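Local structure of dihydrodipicolinate synthase (Bacillus clausii KSM-K16, 3E96) at residues Tyr126-Phe129 with Arg130-Glu134; Thr94-Glu97 with Leu98-Ala102. The protein probably catalyses the 4-hydroxy-tetrahydrodipicolinate synthase reaction, as a TIM-barrel lyase of the DapA family. All blocks are in the same frame, centred on the assembly; numbering follows the deposited sequence.

Contact 1: residues Tyr126-Phe129 with Arg130-Glu134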
ATOM      1  N   TYR B 126      -5.850   0.496 -15.356  1.00 13.16           N
ATOM      2  CA  TYR B 126      -6.196  -0.391 -16.454  1.00 13.58           C
ATOM      3  C   TYR B 126      -4.895  -0.955 -17.041  1.00 13.51           C
ATOM      4  O   TYR B 126      -4.748  -2.161 -17.200  1.00 14.97           O
ATOM      5  CB  TYR B 126      -6.952   0.377 -17.539  1.00 15.96           C
ATOM      6  CG  TYR B 126      -7.009  -0.371 -18.848  1.00 18.03           C
ATOM      7  CD1 TYR B 126      -7.875  -1.450 -19.023  1.00 18.27           C
ATOM      8  CD2 TYR B 126      -6.145  -0.042 -19.888  1.00 19.16           C
ATOM      9  CE1 TYR B 126      -7.875  -2.187 -20.209  1.00 20.72           C
ATOM     10  CE2 TYR B 126      -6.130  -0.770 -21.072  1.00 20.00           C
ATOM     11  CZ  TYR B 126      -6.995  -1.839 -21.226  1.00 20.92           C
ATOM     12  OH  TYR B 126      -6.963  -2.566 -22.392  1.00 22.20           O
ATOM     13  N   ALA B 127      -3.956  -0.071 -17.362  1.00 13.88           N
ATOM     14  CA  ALA B 127      -2.679  -0.484 -17.931  1.00 14.41           C
ATOM     15  C   ALA B 127      -1.929  -1.409 -16.978  1.00 15.37           C
ATOM     16  O   ALA B 127      -1.332  -2.398 -17.401  1.00 14.72           O
ATOM     17  CB  ALA B 127      -1.825   0.744 -18.249  1.00 14.90           C
ATOM     18  N   TYR B 128      -1.962  -1.082 -15.689  1.00 14.15           N
ATOM     19  CA  TYR B 128      -1.284  -1.895 -14.686  1.00 14.72           C
ATOM     20  C   TYR B 128      -1.731  -3.352 -14.776  1.00 13.70           C
ATOM     21  O   TYR B 128      -0.911  -4.254 -14.944  1.00 15.24           O
ATOM     22  CB  TYR B 128      -1.574  -1.362 -13.279  1.00 12.75           C
ATOM     23  CG  TYR B 128      -0.931  -2.180 -12.182  1.00 12.98           C
ATOM     24  CD1 TYR B 128       0.434  -2.081 -11.917  1.00 14.75           C
ATOM     25  CD2 TYR B 128      -1.684  -3.083 -11.432  1.00 14.59           C
ATOM     26  CE1 TYR B 128       1.037  -2.864 -10.929  1.00 13.97           C
ATOM     27  CE2 TYR B 128      -1.096  -3.868 -10.447  1.00 13.72           C
ATOM     28  CZ  TYR B 128       0.262  -3.755 -10.200  1.00 15.25           C
ATOM     29  OH  TYR B 128       0.839  -4.542  -9.230  1.00 15.13           O
ATOM     30  N   PHE B 129      -3.036  -3.578 -14.666  1.00 13.86           N
ATOM     31  CA  PHE B 129      -3.570  -4.932 -14.731  1.00 14.18           C
ATOM     32  C   PHE B 129      -3.361  -5.561 -16.107  1.00 14.74           C
ATOM     33  O   PHE B 129      -2.950  -6.718 -16.216  1.00 14.27           O
ATOM     34  CB  PHE B 129      -5.061  -4.933 -14.384  1.00 13.50           C
ATOM     35  CG  PHE B 129      -5.346  -4.693 -12.922  1.00 14.38           C
ATOM     36  CD1 PHE B 129      -4.770  -5.504 -11.946  1.00 13.74           C
ATOM     37  CD2 PHE B 129      -6.211  -3.679 -12.527  1.00 14.21           C
ATOM     38  CE1 PHE B 129      -5.055  -5.312 -10.587  1.00 12.80           C
ATOM     39  CE2 PHE B 129      -6.505  -3.475 -11.174  1.00 12.68           C
ATOM     40  CZ  PHE B 129      -5.924  -4.298 -10.205  1.00 12.29           C
ATOM     41  N   ARG B 130      -3.647  -4.798 -17.156  1.00 15.74           N
ATOM     42  CA  ARG B 130      -3.489  -5.316 -18.510  1.00 16.63           C
ATOM     43  C   ARG B 130      -2.068  -5.797 -18.783  1.00 15.49           C
ATOM     44  O   ARG B 130      -1.876  -6.903 -19.283  1.00 16.31           O
ATOM     45  CB  ARG B 130      -3.858  -4.251 -19.537  1.00 19.02           C
ATOM     46  CG  ARG B 130      -3.753  -4.736 -20.975  1.00 22.61           C
ATOM     47  CD  ARG B 130      -3.549  -3.555 -21.899  1.00 26.80           C
ATOM     48  NE  ARG B 130      -2.362  -2.801 -21.505  1.00 29.20           N
ATOM     49  CZ  ARG B 130      -2.054  -1.596 -21.968  1.00 30.36           C
ATOM     50  NH1 ARG B 130      -2.850  -1.002 -22.848  1.00 31.64           N
ATOM     51  NH2 ARG B 130      -0.959  -0.980 -21.542  1.00 30.40           N
ATOM     52  N   ASP B 131      -1.077  -4.971 -18.456  1.00 16.10           N
ATOM     53  CA  ASP B 131       0.319  -5.329 -18.697  1.00 16.89           C
ATOM     54  C   ASP B 131       0.719  -6.634 -18.021  1.00 16.97           C
ATOM     55  O   ASP B 131       1.405  -7.466 -18.616  1.00 16.01           O
ATOM     56  CB  ASP B 131       1.260  -4.215 -18.227  1.00 19.49           C
ATOM     57  CG  ASP B 131       1.180  -2.973 -19.095  1.00 22.82           C
ATOM     58  OD1 ASP B 131       0.601  -3.044 -20.200  1.00 23.11           O
ATOM     59  OD2 ASP B 131       1.714  -1.924 -18.671  1.00 24.97           O
ATOM     60  N   ILE B 132       0.299  -6.809 -16.775  1.00 15.45           N
ATOM     61  CA  ILE B 132       0.625  -8.018 -16.028  1.00 15.97           C
ATOM     62  C   ILE B 132      -0.063  -9.252 -16.607  1.00 16.86           C
ATOM     63  O   ILE B 132       0.560 -10.303 -16.769  1.00 17.32           O
ATOM     64  CB  ILE B 132       0.232  -7.862 -14.543  1.00 15.77           C
ATOM     65  CG1 ILE B 132       1.096  -6.771 -13.902  1.00 16.64           C
ATOM     66  CG2 ILE B 132       0.382  -9.199 -13.811  1.00 16.46           C
ATOM     67  CD1 ILE B 132       0.626  -6.330 -12.527  1.00 14.81           C
ATOM     68  N   ILE B 133      -1.349  -9.127 -16.917  1.00 16.00           N
ATOM     69  CA  ILE B 133      -2.096 -10.250 -17.473  1.00 16.31           C
ATOM     70  C   ILE B 133      -1.534 -10.675 -18.831  1.00 17.79           C
ATOM     71  O   ILE B 133      -1.351 -11.865 -19.086  1.00 18.16           O
ATOM     72  CB  ILE B 133      -3.595  -9.895 -17.623  1.00 16.02           C
ATOM     73  CG1 ILE B 133      -4.208  -9.684 -16.234  1.00 13.92           C
ATOM     74  CG2 ILE B 133      -4.336 -11.008 -18.360  1.00 17.24           C
ATOM     75  CD1 ILE B 133      -5.638  -9.203 -16.263  1.00 12.67           C
ATOM     76  N   GLU B 134      -1.247  -9.710 -19.698  1.00 18.25           N
ATOM     77  CA  GLU B 134      -0.710 -10.047 -21.012  1.00 20.05           C
ATOM     78  C   GLU B 134       0.677 -10.676 -20.925  1.00 20.63           C
ATOM     79  O   GLU B 134       0.982 -11.619 -21.656  1.00 20.52           O
ATOM     80  CB  GLU B 134      -0.675  -8.809 -21.917  1.00 19.60           C
ATOM     81  CG  GLU B 134      -2.044  -8.175 -22.124  1.00 22.35           C
ATOM     82  CD  GLU B 134      -2.076  -7.174 -23.266  1.00 25.11           C
ATOM     83  OE1 GLU B 134      -1.128  -6.373 -23.391  1.00 28.48           O
ATOM     84  OE2 GLU B 134      -3.061  -7.175 -24.033  1.00 24.90           O
TER
HETATM   85  O   HOH W   1      -5.103  -1.867 -24.343  1.00 36.17           O

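Contact 2: residues Thr94-Glu97 with Leu98-Ala102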
ATOM      1  N   THR B  94       7.818  -6.820 -10.891  1.00 14.44           N
ATOM      2  CA  THR B  94       7.809  -7.651  -9.692  1.00 15.02           C
ATOM      3  C   THR B  94       6.593  -8.580  -9.690  1.00 14.73           C
ATOM      4  O   THR B  94       6.702  -9.763  -9.366  1.00 15.20           O
ATOM      5  CB  THR B  94       7.768  -6.776  -8.428  1.00 14.41           C
ATOM      6  OG1 THR B  94       8.889  -5.885  -8.437  1.00 14.40           O
ATOM      7  CG2 THR B  94       7.822  -7.635  -7.167  1.00 15.35           C
ATOM      8  N   ALA B  95       5.433  -8.039 -10.053  1.00 13.36           N
ATOM      9  CA  ALA B  95       4.212  -8.838 -10.092  1.00 13.63           C
ATOM     10  C   ALA B  95       4.390  -9.960 -11.109  1.00 14.40           C
ATOM     11  O   ALA B  95       3.988 -11.100 -10.872  1.00 13.69           O
ATOM     12  CB  ALA B  95       3.024  -7.962 -10.476  1.00 12.45           C
ATOM     13  N   ILE B  96       5.000  -9.633 -12.245  1.00 14.79           N
ATOM     14  CA  ILE B  96       5.229 -10.624 -13.285  1.00 15.08           C
ATOM     15  C   ILE B  96       6.192 -11.700 -12.792  1.00 16.18           C
ATOM     16  O   ILE B  96       6.026 -12.876 -13.109  1.00 17.07           O
ATOM     17  CB  ILE B  96       5.772  -9.955 -14.570  1.00 15.24           C
ATOM     18  CG1 ILE B  96       4.693  -9.035 -15.152  1.00 16.42           C
ATOM     19  CG2 ILE B  96       6.167 -11.019 -15.599  1.00 15.19           C
ATOM     20  CD1 ILE B  96       5.180  -8.119 -16.264  1.00 18.27           C
ATOM     21  N   GLU B  97       7.190 -11.296 -12.009  1.00 16.13           N
ATOM     22  CA  GLU B  97       8.158 -12.242 -11.454  1.00 16.76           C
ATOM     23  C   GLU B  97       7.439 -13.205 -10.510  1.00 16.46           C
ATOM     24  O   GLU B  97       7.634 -14.422 -10.576  1.00 15.72           O
ATOM     25  CB  GLU B  97       9.256 -11.501 -10.681  1.00 19.11           C
ATOM     26  CG  GLU B  97      10.311 -12.417 -10.071  1.00 23.41           C
ATOM     27  CD  GLU B  97      11.379 -11.656  -9.302  1.00 26.55           C
ATOM     28  OE1 GLU B  97      11.943 -10.691  -9.860  1.00 29.68           O
ATOM     29  OE2 GLU B  97      11.662 -12.024  -8.144  1.00 25.60           O
ATOM     30  N   LEU B  98       6.607 -12.655  -9.630  1.00 14.52           N
ATOM     31  CA  LEU B  98       5.850 -13.475  -8.686  1.00 15.61           C
ATOM     32  C   LEU B  98       4.870 -14.375  -9.433  1.00 14.74           C
ATOM     33  O   LEU B  98       4.673 -15.531  -9.063  1.00 14.43           O
ATOM     34  CB  LEU B  98       5.080 -12.588  -7.698  1.00 15.10           C
ATOM     35  CG  LEU B  98       5.866 -11.879  -6.590  1.00 14.91           C
ATOM     36  CD1 LEU B  98       4.970 -10.828  -5.938  1.00 15.66           C
ATOM     37  CD2 LEU B  98       6.340 -12.891  -5.556  1.00 15.16           C
ATOM     38  N   GLY B  99       4.253 -13.837 -10.481  1.00 15.04           N
ATOM     39  CA  GLY B  99       3.303 -14.609 -11.266  1.00 14.76           C
ATOM     40  C   GLY B  99       3.960 -15.790 -11.965  1.00 16.26           C
ATOM     41  O   GLY B  99       3.440 -16.906 -11.947  1.00 14.64           O
ATOM     42  N   ASN B 100       5.105 -15.543 -12.590  1.00 16.02           N
ATOM     43  CA  ASN B 100       5.826 -16.602 -13.283  1.00 18.07           C
ATOM     44  C   ASN B 100       6.315 -17.654 -12.285  1.00 18.80           C
ATOM     45  O   ASN B 100       6.395 -18.840 -12.609  1.00 19.21           O
ATOM     46  CB  ASN B 100       6.999 -16.005 -14.065  1.00 19.11           C
ATOM     47  CG  ASN B 100       6.571 -15.446 -15.408  1.00 19.98           C
ATOM     48  OD1 ASN B 100       7.156 -14.487 -15.915  1.00 23.53           O
ATOM     49  ND2 ASN B 100       5.556 -16.056 -16.002  1.00 20.50           N
ATOM     50  N   ALA B 101       6.625 -17.218 -11.068  1.00 17.54           N
ATOM     51  CA  ALA B 101       7.081 -18.133 -10.025  1.00 16.78           C
ATOM     52  C   ALA B 101       5.924 -19.044  -9.610  1.00 17.79           C
ATOM     53  O   ALA B 101       6.099 -20.253  -9.446  1.00 16.69           O
ATOM     54  CB  ALA B 101       7.592 -17.345  -8.821  1.00 17.87           C
ATOM     55  N   ALA B 102       4.740 -18.460  -9.442  1.00 15.27           N
ATOM     56  CA  ALA B 102       3.559 -19.231  -9.060  1.00 15.88           C
ATOM     57  C   ALA B 102       3.228 -20.249 -10.151  1.00 16.61           C
ATOM     58  O   ALA B 102       2.855 -21.389  -9.860  1.00 16.55           O
ATOM     59  CB  ALA B 102       2.374 -18.298  -8.839  1.00 15.28           C
TER

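Contact 1: residues Tyr126-Phe129 with Arg130-Glu134
Tyr126 and Arg130, one helical turn apart, are joined twice: through the backbone, where Arg130 N gives a 2.9 Å bond to Tyr126 O, and through their side chains. The chi1 of -178° carries CG of the arginine away from its backbone N and along the tyrosine, CD lying 3.6 Å from Tyr126 OH, and the chain then bends at chi3; its guanidinium stands 71° to the ring. A water in the plane of both groups closes the gap, 2.8 Å from Tyr126 OH and accepting from Arg130 NH1 at 2.8 Å. The NE and NH2 edge of the guanidinium turns to Asp131: both nitrogens grip the single oxygen OD1 side-on, NH2 at 2.9 Å, coming from the same face of the carboxylate. Cutting the side chain back to an alanine here is likely to leave the Asp131 carboxylate without this charged mate and the bridging water without the N-H of NH1.

Asp131 N bonds to Ala127 O at 2.8 Å and Ile133 N to Phe129 O, whereas the bond from Ile132 N to Tyr128 O is weak. Beside that weak bond, Ile132 CD1 sits over the face of the Tyr128 ring, 3.7 Å from its centroid, a CH-pi contact; the phenol OH is bonded to Tyr90 O. With NE and NH2 spent on one carboxylate oxygen and NH1 giving one bond to the water, the guanidinium is probably fixed in its rotation.

Contact 2: residues Thr94-Glu97 with Leu98-Ala102
Leu98 packs back on the preceding turn of its helix, over the carbonyl of Thr94. Starting from the backbone, Leu98 N gives a 2.9 Å bond to Thr94 O, nearly straight at 166°. Its CB then lies 3.7 Å from both Thr94 O and Ala95 O. CG, anti to the carbonyl carbon (chi1 -74°) and therefore beside the backbone N, stays close to the same acceptor at 3.6 Å from Thr94 O. At the tip, CD1 is 4.0 Å from Thr94 O and makes only a long approach to the methyl of that threonine, Leu98 CD1 to Thr94 CG2 being 4.5 Å. The apolar branch thus flanks a carbonyl already engaged by the leucine's own amide.

The next three amides continue the alpha-helical pattern: Gly99 to Ala95 O, Asn100 to Ile96 O and Ala101 to Glu97 O. Ala101 CB rests 3.4 Å from Glu97 O, while the side chains of Ile96 and Asn100 run side by side in the same direction, Asn100 CB 3.4 Å from Ile96 O. Glu97 reaches out fully extended through chi2, and its OE2 makes a salt bridge to Lys68.

These residues make up most of helix 92-105 in the unit strand 83-88, helix 92-105, strand 109-112. Leu98 faces inward onto Ile88 of the barrel wall, Leu98 and Ala101 touch Lys68 of helix 64-78, and Ile96 and Asn100 meet Leu136 of helix 122-136.

How the contacts relate
From the N terminus the chain comes first to contact 2 on helix 92-105, then crosses through strand 109-112 and the loop after it to contact 1 on helix 122-136. Each is a local contact within one continuous helix, so neither closes a long loop, and the two follow in series without nesting or crossing. Their centres are about 13 Å apart, and they meet where the helices pack: Ile132 CD1 lies 3.6 Å from Ala95 CB, and Ile132 CA is 4.3 Å from Ile96 CG1. Two successive beta-alpha-beta units of the barrel, sharing strand 109-112, are joined there through apolar side chains.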